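Local coordinates for protein FAD-dependent pyridine nucleotide-disulphide oxidoreductase (Desulfovibrio vulgaris, PDB 3IWA) that probably uses bound FAD to carry electrons from NADH or NADPH to a disulphide or a related acceptor, at residues Y114-L119 against D288-G293; A266-D271 against M282-P287; V163-G168 against L252-S257. All blocks are in the same frame, centred on the assembly; numbering follows the deposited sequence.

Interaction 1. Residues Y114-L119 against D288-G293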
ATOM      1  N   TYR A 114      35.332  15.842 -18.489  1.00 50.71           N
ATOM      2  CA  TYR A 114      33.951  15.421 -18.450  1.00 49.13           C
ATOM      3  C   TYR A 114      33.029  16.428 -19.088  1.00 48.21           C
ATOM      4  O   TYR A 114      33.296  17.624 -19.078  1.00 47.42           O
ATOM      5  CB  TYR A 114      33.507  15.103 -17.007  1.00 48.77           C
ATOM      6  CG  TYR A 114      33.356  16.297 -16.086  1.00 45.85           C
ATOM      7  CD1 TYR A 114      32.219  17.081 -16.108  1.00 44.13           C
ATOM      8  CD2 TYR A 114      34.350  16.619 -15.178  1.00 45.48           C
ATOM      9  CE1 TYR A 114      32.083  18.171 -15.254  1.00 44.30           C
ATOM     10  CE2 TYR A 114      34.221  17.681 -14.321  1.00 44.21           C
ATOM     11  CZ  TYR A 114      33.092  18.450 -14.359  1.00 44.12           C
ATOM     12  OH  TYR A 114      32.988  19.512 -13.499  1.00 46.72           O
ATOM     13  N   ASP A 115      31.948  15.900 -19.653  1.00 47.49           N
ATOM     14  CA  ASP A 115      30.787  16.701 -20.046  1.00 47.51           C
ATOM     15  C   ASP A 115      29.781  16.774 -18.897  1.00 46.31           C
ATOM     16  O   ASP A 115      29.141  17.795 -18.711  1.00 46.36           O
ATOM     17  CB  ASP A 115      30.113  16.070 -21.260  1.00 48.26           C
ATOM     18  CG  ASP A 115      31.037  16.025 -22.474  1.00 49.84           C
ATOM     19  OD1 ASP A 115      31.061  17.061 -23.156  1.00 52.91           O
ATOM     20  OD2 ASP A 115      31.715  14.976 -22.730  1.00 45.88           O
ATOM     21  N   LYS A 116      29.628  15.667 -18.160  1.00 44.51           N
ATOM     22  CA  LYS A 116      28.753  15.623 -17.014  1.00 43.30           C
ATOM     23  C   LYS A 116      29.429  14.795 -15.950  1.00 41.56           C
ATOM     24  O   LYS A 116      30.092  13.837 -16.263  1.00 40.79           O
ATOM     25  CB  LYS A 116      27.397  14.988 -17.363  1.00 43.39           C
ATOM     26  CG  LYS A 116      26.583  15.673 -18.451  1.00 42.66           C
ATOM     27  CD  LYS A 116      26.081  17.030 -18.064  1.00 43.84           C
ATOM     28  CE  LYS A 116      25.530  17.763 -19.294  1.00 45.36           C
ATOM     29  NZ  LYS A 116      25.034  19.146 -18.955  1.00 47.14           N
ATOM     30  N   LEU A 117      29.243  15.181 -14.701  1.00 40.03           N
ATOM     31  CA  LEU A 117      29.784  14.448 -13.550  1.00 39.55           C
ATOM     32  C   LEU A 117      28.663  13.961 -12.615  1.00 38.34           C
ATOM     33  O   LEU A 117      27.675  14.659 -12.374  1.00 36.83           O
ATOM     34  CB  LEU A 117      30.717  15.368 -12.766  1.00 39.08           C
ATOM     35  CG  LEU A 117      31.548  14.837 -11.591  1.00 39.35           C
ATOM     36  CD1 LEU A 117      32.502  13.674 -11.973  1.00 40.09           C
ATOM     37  CD2 LEU A 117      32.331  15.999 -10.977  1.00 36.96           C
ATOM     38  N   VAL A 118      28.824  12.764 -12.079  1.00 37.59           N
ATOM     39  CA  VAL A 118      27.926  12.294 -11.043  1.00 37.59           C
ATOM     40  C   VAL A 118      28.702  12.041  -9.746  1.00 37.35           C
ATOM     41  O   VAL A 118      29.621  11.245  -9.741  1.00 37.28           O
ATOM     42  CB  VAL A 118      27.199  10.980 -11.439  1.00 37.71           C
ATOM     43  CG1 VAL A 118      26.393  10.388 -10.205  1.00 35.55           C
ATOM     44  CG2 VAL A 118      26.323  11.191 -12.645  1.00 36.94           C
ATOM     45  N   LEU A 119      28.273  12.696  -8.666  1.00 36.53           N
ATOM     46  CA  LEU A 119      28.811  12.495  -7.345  1.00 35.95           C
ATOM     47  C   LEU A 119      27.980  11.501  -6.526  1.00 36.18           C
ATOM     48  O   LEU A 119      26.882  11.777  -6.120  1.00 35.48           O
ATOM     49  CB  LEU A 119      28.943  13.842  -6.640  1.00 35.91           C
ATOM     50  CG  LEU A 119      29.777  14.911  -7.388  1.00 35.25           C
ATOM     51  CD1 LEU A 119      29.851  16.196  -6.617  1.00 32.91           C
ATOM     52  CD2 LEU A 119      31.184  14.391  -7.661  1.00 36.31           C
ATOM     53  N   ASP A 288      25.974  20.856 -14.639  1.00 44.84           N
ATOM     54  CA  ASP A 288      26.604  19.680 -15.267  1.00 44.27           C
ATOM     55  C   ASP A 288      27.005  18.611 -14.243  1.00 42.16           C
ATOM     56  O   ASP A 288      27.541  17.562 -14.589  1.00 40.90           O
ATOM     57  CB  ASP A 288      27.826  20.130 -16.107  1.00 45.35           C
ATOM     58  CG  ASP A 288      27.423  21.056 -17.297  1.00 47.29           C
ATOM     59  OD1 ASP A 288      26.381  20.789 -17.943  1.00 47.60           O
ATOM     60  OD2 ASP A 288      28.139  22.045 -17.571  1.00 50.59           O
ATOM     61  N   ILE A 289      26.714  18.875 -12.978  1.00 40.82           N
ATOM     62  CA  ILE A 289      27.073  17.950 -11.920  1.00 39.44           C
ATOM     63  C   ILE A 289      25.843  17.505 -11.145  1.00 38.41           C
ATOM     64  O   ILE A 289      25.147  18.333 -10.574  1.00 37.48           O
ATOM     65  CB  ILE A 289      28.066  18.577 -10.950  1.00 39.48           C
ATOM     66  CG1 ILE A 289      29.330  19.045 -11.728  1.00 39.52           C
ATOM     67  CG2 ILE A 289      28.410  17.568  -9.870  1.00 36.53           C
ATOM     68  CD1 ILE A 289      30.397  19.686 -10.859  1.00 37.58           C
ATOM     69  N   PHE A 290      25.618  16.190 -11.134  1.00 37.42           N
ATOM     70  CA  PHE A 290      24.513  15.564 -10.418  1.00 37.35           C
ATOM     71  C   PHE A 290      25.082  14.914  -9.166  1.00 36.59           C
ATOM     72  O   PHE A 290      26.252  14.623  -9.131  1.00 36.86           O
ATOM     73  CB  PHE A 290      23.813  14.477 -11.275  1.00 37.57           C
ATOM     74  CG  PHE A 290      23.214  14.994 -12.582  1.00 38.61           C
ATOM     75  CD1 PHE A 290      23.988  15.054 -13.741  1.00 39.24           C
ATOM     76  CD2 PHE A 290      21.890  15.392 -12.643  1.00 38.33           C
ATOM     77  CE1 PHE A 290      23.453  15.533 -14.929  1.00 41.68           C
ATOM     78  CE2 PHE A 290      21.328  15.879 -13.817  1.00 39.88           C
ATOM     79  CZ  PHE A 290      22.096  15.953 -14.970  1.00 41.46           C
ATOM     80  N   ALA A 291      24.213  14.659  -8.181  1.00 35.73           N
ATOM     81  CA  ALA A 291      24.537  14.035  -6.915  1.00 35.19           C
ATOM     82  C   ALA A 291      23.295  13.298  -6.421  1.00 35.03           C
ATOM     83  O   ALA A 291      22.180  13.729  -6.660  1.00 34.24           O
ATOM     84  CB  ALA A 291      24.968  15.095  -5.887  1.00 34.29           C
ATOM     85  N   GLY A 292      23.493  12.179  -5.749  1.00 35.26           N
ATOM     86  CA  GLY A 292      22.404  11.496  -5.063  1.00 36.06           C
ATOM     87  C   GLY A 292      22.894  10.585  -3.948  1.00 36.79           C
ATOM     88  O   GLY A 292      24.093  10.522  -3.665  1.00 37.02           O
ATOM     89  N   GLY A 293      21.956   9.880  -3.315  1.00 37.23           N
ATOM     90  CA  GLY A 293      22.278   8.858  -2.324  1.00 36.31           C
ATOM     91  C   GLY A 293      22.434   9.533  -0.979  1.00 36.14           C
ATOM     92  O   GLY A 293      21.760  10.514  -0.702  1.00 34.74           O
TER
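L117, V118 and L119 pair in parallel with I289, F290 and A291, the axes of the two short strands 4.6 Å apart and turned 20° from each other. The ladder starts at L117 N, which donates to D288 O at 2.9 Å. L117 O accepts from F290 N at 2.8 Å. F290 O accepts from L119 N, also at 2.8 Å. The last rung, G292 N to L119 O at 3.4 Å, is weak. The CA-H groups of I289, V118 and A291 add contacts to the acceptor oxygens.

Strand 116-119 lies between strand 5-9 and strand 289-291 in a parallel sheet of order 3-2-1-4-5. This is the Rossmann-type FAD domain expected for the family. Strand 289-291 runs into G292 and G293, and in relatives the glycine-rich turn after this strand lies beside the flavin cofactor.

L117, L119, I289 and A291 share one face of the sheet. I289 is the hub there. Its CG2 rests on L119 CD1 at 3.8 Å, and its CG1 lies alongside L117 CB. The tip, CD1, touches Y114 OH at 3.7 Å. Y114 CG stands between its backbone N and carbonyl carbon (chi1 71°), with K116 N at the ring edge and L117 CB over the rim of one face.

V118 and F290 occupy the other face, where I322 and L326 of helix 314-326 pack on F290. K116 CD and L117 O meet the F290 ring at its edge. The K116 chain bends at chi2 and carries NZ across to D288 OD1 in a salt bridge; the modelled separation is too short to be trusted in detail. The second oxygen, D288 OD2, is hydrogen-bonded to H97.

Interaction 2. Residues A266-D271 against M282-P287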
ATOM      1  N   ALA A 266      35.127  21.980  -4.273  1.00 44.48           N
ATOM      2  CA  ALA A 266      34.751  22.356  -5.629  1.00 44.58           C
ATOM      3  C   ALA A 266      33.866  23.597  -5.653  1.00 44.41           C
ATOM      4  O   ALA A 266      33.731  24.212  -6.689  1.00 44.58           O
ATOM      5  CB  ALA A 266      34.075  21.209  -6.319  1.00 44.61           C
ATOM      6  N   GLY A 267      33.271  23.955  -4.519  1.00 44.65           N
ATOM      7  CA  GLY A 267      32.409  25.151  -4.417  1.00 44.56           C
ATOM      8  C   GLY A 267      30.915  24.867  -4.559  1.00 44.65           C
ATOM      9  O   GLY A 267      30.108  25.773  -4.783  1.00 44.69           O
ATOM     10  N   LEU A 268      30.540  23.612  -4.409  1.00 44.20           N
ATOM     11  CA  LEU A 268      29.160  23.242  -4.573  1.00 44.18           C
ATOM     12  C   LEU A 268      28.371  23.664  -3.324  1.00 44.51           C
ATOM     13  O   LEU A 268      28.869  23.618  -2.194  1.00 43.84           O
ATOM     14  CB  LEU A 268      29.029  21.747  -4.873  1.00 43.66           C
ATOM     15  CG  LEU A 268      29.572  21.268  -6.226  1.00 42.08           C
ATOM     16  CD1 LEU A 268      29.185  19.864  -6.434  1.00 38.88           C
ATOM     17  CD2 LEU A 268      29.100  22.104  -7.416  1.00 40.04           C
ATOM     18  N   GLU A 269      27.142  24.098  -3.554  1.00 44.71           N
ATOM     19  CA  GLU A 269      26.241  24.478  -2.467  1.00 45.74           C
ATOM     20  C   GLU A 269      25.892  23.255  -1.616  1.00 45.08           C
ATOM     21  O   GLU A 269      25.458  22.207  -2.120  1.00 43.97           O
ATOM     22  CB  GLU A 269      24.967  25.194  -3.011  1.00 46.58           C
ATOM     23  CG  GLU A 269      25.155  26.688  -3.380  1.00 50.83           C
ATOM     24  CD  GLU A 269      25.596  27.554  -2.196  1.00 57.83           C
ATOM     25  OE1 GLU A 269      24.990  27.427  -1.096  1.00 64.41           O
ATOM     26  OE2 GLU A 269      26.545  28.362  -2.355  1.00 62.41           O
ATOM     27  N   LEU A 270      26.158  23.407  -0.330  1.00 44.78           N
ATOM     28  CA  LEU A 270      26.021  22.366   0.656  1.00 44.93           C
ATOM     29  C   LEU A 270      25.155  22.955   1.761  1.00 45.08           C
ATOM     30  O   LEU A 270      25.145  24.166   1.942  1.00 44.28           O
ATOM     31  CB  LEU A 270      27.372  21.978   1.256  1.00 44.95           C
ATOM     32  CG  LEU A 270      28.478  21.424   0.373  1.00 45.69           C
ATOM     33  CD1 LEU A 270      29.602  20.839   1.260  1.00 44.05           C
ATOM     34  CD2 LEU A 270      27.974  20.378  -0.635  1.00 46.80           C
ATOM     35  N   ASP A 271      24.418  22.100   2.468  1.00 45.38           N
ATOM     36  CA  ASP A 271      23.637  22.527   3.629  1.00 46.47           C
ATOM     37  C   ASP A 271      24.534  22.533   4.874  1.00 47.71           C
ATOM     38  O   ASP A 271      25.687  22.091   4.799  1.00 48.07           O
ATOM     39  CB  ASP A 271      22.343  21.673   3.766  1.00 46.47           C
ATOM     40  CG  ASP A 271      22.537  20.338   4.469  1.00 45.75           C
ATOM     41  OD1 ASP A 271      23.669  19.946   4.832  1.00 45.92           O
ATOM     42  OD2 ASP A 271      21.507  19.654   4.655  1.00 49.01           O
ATOM     43  N   MET A 282      17.976  16.194  -9.654  1.00 35.34           N
ATOM     44  CA  MET A 282      19.190  15.732  -8.978  1.00 35.29           C
ATOM     45  C   MET A 282      20.460  16.500  -9.367  1.00 36.47           C
ATOM     46  O   MET A 282      21.571  16.030  -9.126  1.00 37.84           O
ATOM     47  CB  MET A 282      19.359  14.208  -9.084  1.00 34.25           C
ATOM     48  CG  MET A 282      18.135  13.376  -8.576  1.00 32.69           C
ATOM     49  SD  MET A 282      17.480  13.700  -6.915  1.00 20.25           S
ATOM     50  CE  MET A 282      18.885  13.143  -5.948  1.00 32.50           C
ATOM     51  N   ARG A 283      20.290  17.712  -9.893  1.00 37.32           N
ATOM     52  CA  ARG A 283      21.385  18.618 -10.219  1.00 38.71           C
ATOM     53  C   ARG A 283      21.837  19.419  -9.024  1.00 39.05           C
ATOM     54  O   ARG A 283      21.017  20.012  -8.349  1.00 39.01           O
ATOM     55  CB  ARG A 283      20.959  19.649 -11.278  1.00 39.55           C
ATOM     56  CG  ARG A 283      20.734  19.088 -12.672  1.00 41.32           C
ATOM     57  CD  ARG A 283      20.637  20.191 -13.728  1.00 44.38           C
ATOM     58  NE  ARG A 283      20.832  19.605 -15.050  1.00 46.42           N
ATOM     59  CZ  ARG A 283      19.856  19.110 -15.811  1.00 48.65           C
ATOM     60  NH1 ARG A 283      20.152  18.546 -16.982  1.00 46.93           N
ATOM     61  NH2 ARG A 283      18.593  19.159 -15.397  1.00 48.96           N
ATOM     62  N   THR A 284      23.150  19.498  -8.818  1.00 39.55           N
ATOM     63  CA  THR A 284      23.737  20.362  -7.784  1.00 40.03           C
ATOM     64  C   THR A 284      23.668  21.840  -8.205  1.00 40.87           C
ATOM     65  O   THR A 284      23.031  22.183  -9.164  1.00 41.82           O
ATOM     66  CB  THR A 284      25.208  19.981  -7.532  1.00 39.92           C
ATOM     67  OG1 THR A 284      25.990  20.284  -8.685  1.00 37.54           O
ATOM     68  CG2 THR A 284      25.347  18.506  -7.258  1.00 39.40           C
ATOM     69  N   SER A 285      24.305  22.728  -7.477  1.00 42.89           N
ATOM     70  CA  SER A 285      24.416  24.136  -7.927  1.00 44.20           C
ATOM     71  C   SER A 285      25.172  24.313  -9.259  1.00 44.77           C
ATOM     72  O   SER A 285      25.071  25.361  -9.895  1.00 45.68           O
ATOM     73  CB  SER A 285      25.035  25.001  -6.835  1.00 43.79           C
ATOM     74  OG  SER A 285      26.191  24.410  -6.303  1.00 45.71           O
ATOM     75  N   ASP A 286      25.895  23.281  -9.689  1.00 45.63           N
ATOM     76  CA  ASP A 286      26.516  23.245 -11.025  1.00 46.37           C
ATOM     77  C   ASP A 286      25.681  22.350 -11.926  1.00 46.69           C
ATOM     78  O   ASP A 286      25.611  21.149 -11.668  1.00 46.53           O
ATOM     79  CB  ASP A 286      27.933  22.693 -10.945  1.00 46.38           C
ATOM     80  CG  ASP A 286      28.700  22.821 -12.267  1.00 48.06           C
ATOM     81  OD1 ASP A 286      28.188  22.464 -13.339  1.00 51.51           O
ATOM     82  OD2 ASP A 286      29.863  23.246 -12.233  1.00 49.65           O
ATOM     83  N   PRO A 287      25.086  22.921 -13.006  1.00 47.19           N
ATOM     84  CA  PRO A 287      24.101  22.178 -13.797  1.00 46.84           C
ATOM     85  C   PRO A 287      24.658  20.981 -14.561  1.00 46.01           C
ATOM     86  O   PRO A 287      23.889  20.161 -15.029  1.00 46.13           O
ATOM     87  CB  PRO A 287      23.510  23.241 -14.754  1.00 47.76           C
ATOM     88  CG  PRO A 287      24.454  24.380 -14.746  1.00 47.91           C
ATOM     89  CD  PRO A 287      25.161  24.342 -13.410  1.00 47.29           C
TER
HETATM   90  O   HOH W   1      24.661  21.950  -4.716  1.00 41.28           O
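L268 reaches S285, T284 and D286 with successive parts of its side chain. CB lies 4.1 Å from S285 OG. CG stands anti to the carbonyl carbon (chi1 -68°), and this turns the two methyls onto the facing loop. CD1 comes within 3.9 Å of T284 OG1 and also touches T284 CB. CD2 packs on D286 CB at 3.8 Å and is as near to T284 OG1. Both methyls thus meet one hydroxyl.

That hydroxyl is already engaged. T284 OG1 accepts from D286 N in an ST turn and is also bonded to I289 O. D286 sends its carboxylate to a salt bridge with R94. On the other side, G267 closes helix 261-266 with a Schellman motif; L268 and E269 follow in the loop toward strand 276-277.

The polar link lies next to the leucine. E269 N donates to S285 OG at 2.9 Å in a nearly straight bond of 177°. The CB and CG of E269 pack on S285 CB. Water 1 joins the two backbones: it donates to E269 O at 2.7 Å and accepts from S285 N at 2.9 Å.

Interaction 3. Residues V163-G168 against L252-S257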
ATOM      1  N   VAL A 163      29.773  -5.736  20.215  1.00 41.95           N
ATOM      2  CA  VAL A 163      28.978  -4.636  20.722  1.00 41.65           C
ATOM      3  C   VAL A 163      28.577  -3.693  19.568  1.00 40.89           C
ATOM      4  O   VAL A 163      29.427  -3.247  18.804  1.00 40.89           O
ATOM      5  CB  VAL A 163      29.740  -3.865  21.807  1.00 41.67           C
ATOM      6  CG1 VAL A 163      29.036  -2.505  22.104  1.00 39.23           C
ATOM      7  CG2 VAL A 163      29.882  -4.780  23.047  1.00 40.89           C
ATOM      8  N   ILE A 164      27.280  -3.423  19.435  1.00 40.12           N
ATOM      9  CA  ILE A 164      26.782  -2.526  18.396  1.00 38.43           C
ATOM     10  C   ILE A 164      26.509  -1.188  19.042  1.00 37.67           C
ATOM     11  O   ILE A 164      25.722  -1.092  19.959  1.00 37.60           O
ATOM     12  CB  ILE A 164      25.497  -3.094  17.700  1.00 38.89           C
ATOM     13  CG1 ILE A 164      25.844  -4.244  16.734  1.00 39.27           C
ATOM     14  CG2 ILE A 164      24.809  -2.014  16.881  1.00 35.97           C
ATOM     15  CD1 ILE A 164      25.324  -5.568  17.081  1.00 43.85           C
ATOM     16  N   VAL A 165      27.195  -0.156  18.579  1.00 37.88           N
ATOM     17  CA  VAL A 165      27.000   1.205  19.050  1.00 37.73           C
ATOM     18  C   VAL A 165      26.010   1.922  18.121  1.00 38.35           C
ATOM     19  O   VAL A 165      26.374   2.330  16.992  1.00 37.63           O
ATOM     20  CB  VAL A 165      28.320   2.003  19.079  1.00 37.95           C
ATOM     21  CG1 VAL A 165      28.046   3.439  19.648  1.00 36.89           C
ATOM     22  CG2 VAL A 165      29.409   1.245  19.884  1.00 37.03           C
ATOM     23  N   GLY A 166      24.772   2.053  18.608  1.00 38.59           N
ATOM     24  CA  GLY A 166      23.650   2.567  17.841  1.00 38.74           C
ATOM     25  C   GLY A 166      22.541   1.537  17.638  1.00 39.11           C
ATOM     26  O   GLY A 166      22.789   0.470  17.110  1.00 39.73           O
ATOM     27  N   GLY A 167      21.305   1.874  18.032  1.00 39.07           N
ATOM     28  CA  GLY A 167      20.141   0.985  17.880  1.00 38.54           C
ATOM     29  C   GLY A 167      19.170   1.494  16.821  1.00 38.77           C
ATOM     30  O   GLY A 167      17.966   1.451  16.998  1.00 37.81           O
ATOM     31  N   GLY A 168      19.715   1.968  15.704  1.00 39.57           N
ATOM     32  CA  GLY A 168      18.934   2.372  14.541  1.00 38.90           C
ATOM     33  C   GLY A 168      18.769   1.239  13.555  1.00 39.63           C
ATOM     34  O   GLY A 168      18.975   0.082  13.903  1.00 39.99           O
ATOM     35  N   LEU A 252      30.159   0.415  14.609  1.00 42.43           N
ATOM     36  CA  LEU A 252      29.699   1.796  14.675  1.00 43.05           C
ATOM     37  C   LEU A 252      28.513   1.994  13.702  1.00 43.06           C
ATOM     38  O   LEU A 252      28.679   1.938  12.478  1.00 43.02           O
ATOM     39  CB  LEU A 252      30.836   2.780  14.345  1.00 43.19           C
ATOM     40  CG  LEU A 252      32.087   2.753  15.235  1.00 43.28           C
ATOM     41  CD1 LEU A 252      32.978   3.933  14.879  1.00 45.53           C
ATOM     42  CD2 LEU A 252      31.781   2.758  16.728  1.00 41.63           C
ATOM     43  N   ALA A 253      27.334   2.200  14.282  1.00 42.94           N
ATOM     44  CA  ALA A 253      26.066   2.334  13.573  1.00 42.87           C
ATOM     45  C   ALA A 253      25.298   3.433  14.274  1.00 43.52           C
ATOM     46  O   ALA A 253      24.140   3.266  14.623  1.00 43.12           O
ATOM     47  CB  ALA A 253      25.266   1.032  13.645  1.00 41.59           C
ATOM     48  N   ALA A 254      25.955   4.556  14.487  1.00 44.74           N
ATOM     49  CA  ALA A 254      25.369   5.640  15.258  1.00 46.32           C
ATOM     50  C   ALA A 254      25.106   6.835  14.380  1.00 47.47           C
ATOM     51  O   ALA A 254      25.206   7.970  14.837  1.00 47.81           O
ATOM     52  CB  ALA A 254      26.292   6.038  16.425  1.00 45.98           C
ATOM     53  N   GLY A 255      24.775   6.590  13.121  1.00 48.97           N
ATOM     54  CA  GLY A 255      24.441   7.692  12.225  1.00 50.26           C
ATOM     55  C   GLY A 255      25.646   8.203  11.441  1.00 51.53           C
ATOM     56  O   GLY A 255      26.807   7.949  11.789  1.00 52.19           O
ATOM     57  N   VAL A 256      25.352   8.959  10.395  1.00 52.07           N
ATOM     58  CA  VAL A 256      26.303   9.231   9.347  1.00 52.32           C
ATOM     59  C   VAL A 256      26.317  10.693   8.985  1.00 52.45           C
ATOM     60  O   VAL A 256      25.376  11.423   9.285  1.00 53.01           O
ATOM     61  CB  VAL A 256      25.941   8.418   8.098  1.00 52.91           C
ATOM     62  CG1 VAL A 256      25.853   6.912   8.456  1.00 52.73           C
ATOM     63  CG2 VAL A 256      24.615   8.929   7.458  1.00 52.51           C
ATOM     64  N   SER A 257      27.411  11.124   8.368  1.00 52.07           N
ATOM     65  CA  SER A 257      27.505  12.460   7.803  1.00 51.52           C
ATOM     66  C   SER A 257      27.854  12.309   6.343  1.00 49.82           C
ATOM     67  O   SER A 257      28.532  11.353   5.974  1.00 49.57           O
ATOM     68  CB  SER A 257      28.564  13.306   8.512  1.00 52.26           C
ATOM     69  OG  SER A 257      27.945  14.228   9.409  1.00 56.84           O
TER
HETATM   70  O   HOH W   2      21.974   2.010  13.548  1.00 39.61           O
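V165 sets CG1 opposite its backbone N (chi1 -178°), which turns CG2 toward L252 and CG1 toward A254. G166 has a phi of 116°, which swings the chain away from the strand line and points one of its CA hydrogens at A253 O.

This is the turn at the end of strand 161-165 in a Rossmann-type parallel sheet, probably that of the NAD(P)H domain. G166 and G168 fit the glycine pattern of a dinucleotide-binding turn, and G168 is the N-cap of helix 169-182. No nucleotide is bound here, so the role is inferred from the family. G167 N is hydrogen-bonded to E190 OE1, just past the neighbouring strand 185-189.

Strand 249-252 lies beside strand 161-165 and ends level with it. V165 and L252 form a parallel bridge with their side chains on the same face. V165 CG2 meets L252 CD2 at 4.2 Å, while CG1 lies more loosely against A254 CB. I164, which alternates to the opposite face of the sheet from V165, brushes A253 CB with CG2.

One backbone bond joins the segments directly. A253 N donates to V165 O at 2.9 Å. The CB atoms of A253 and A254 both lie 3.8 Å from that same oxygen, in directions about a right angle apart. After L252 the chain leaves the sheet and passes through A253-G255 to strand 256-258, which pairs antiparallel with strand 123-125.

With no side chain on G166, A253 O can approach closely. G166 CA makes a CA-H...O contact to it at 3.3 Å. Water 2 takes up the same oxygen: it donates to A253 O at 2.7 Å and weakly accepts from G168 N at 3.1 Å.

Interactions 1 and 2 adjoin, with centres about 9 Å apart. The loop 282-287 leads through D288 into strand 289-291 and folds back on it. Two probable hydrogen bonds tie the contacts together, T284 OG1 to I289 O at 2.8 Å and A291 N to M282 O at 3.1 Å. R283 CG packs on F290 CE2 at 3.5 Å. Interaction 3 lies in the other parallel sheet, its centre about 29 Å from interaction 1 and about 28 Å from interaction 2, without touching either. Along the chain it is nested within the loop that interaction 1 closes. Interactions 1 and 3 thus probably mark the flavin and nicotinamide nucleotide domains; neither cofactor is present.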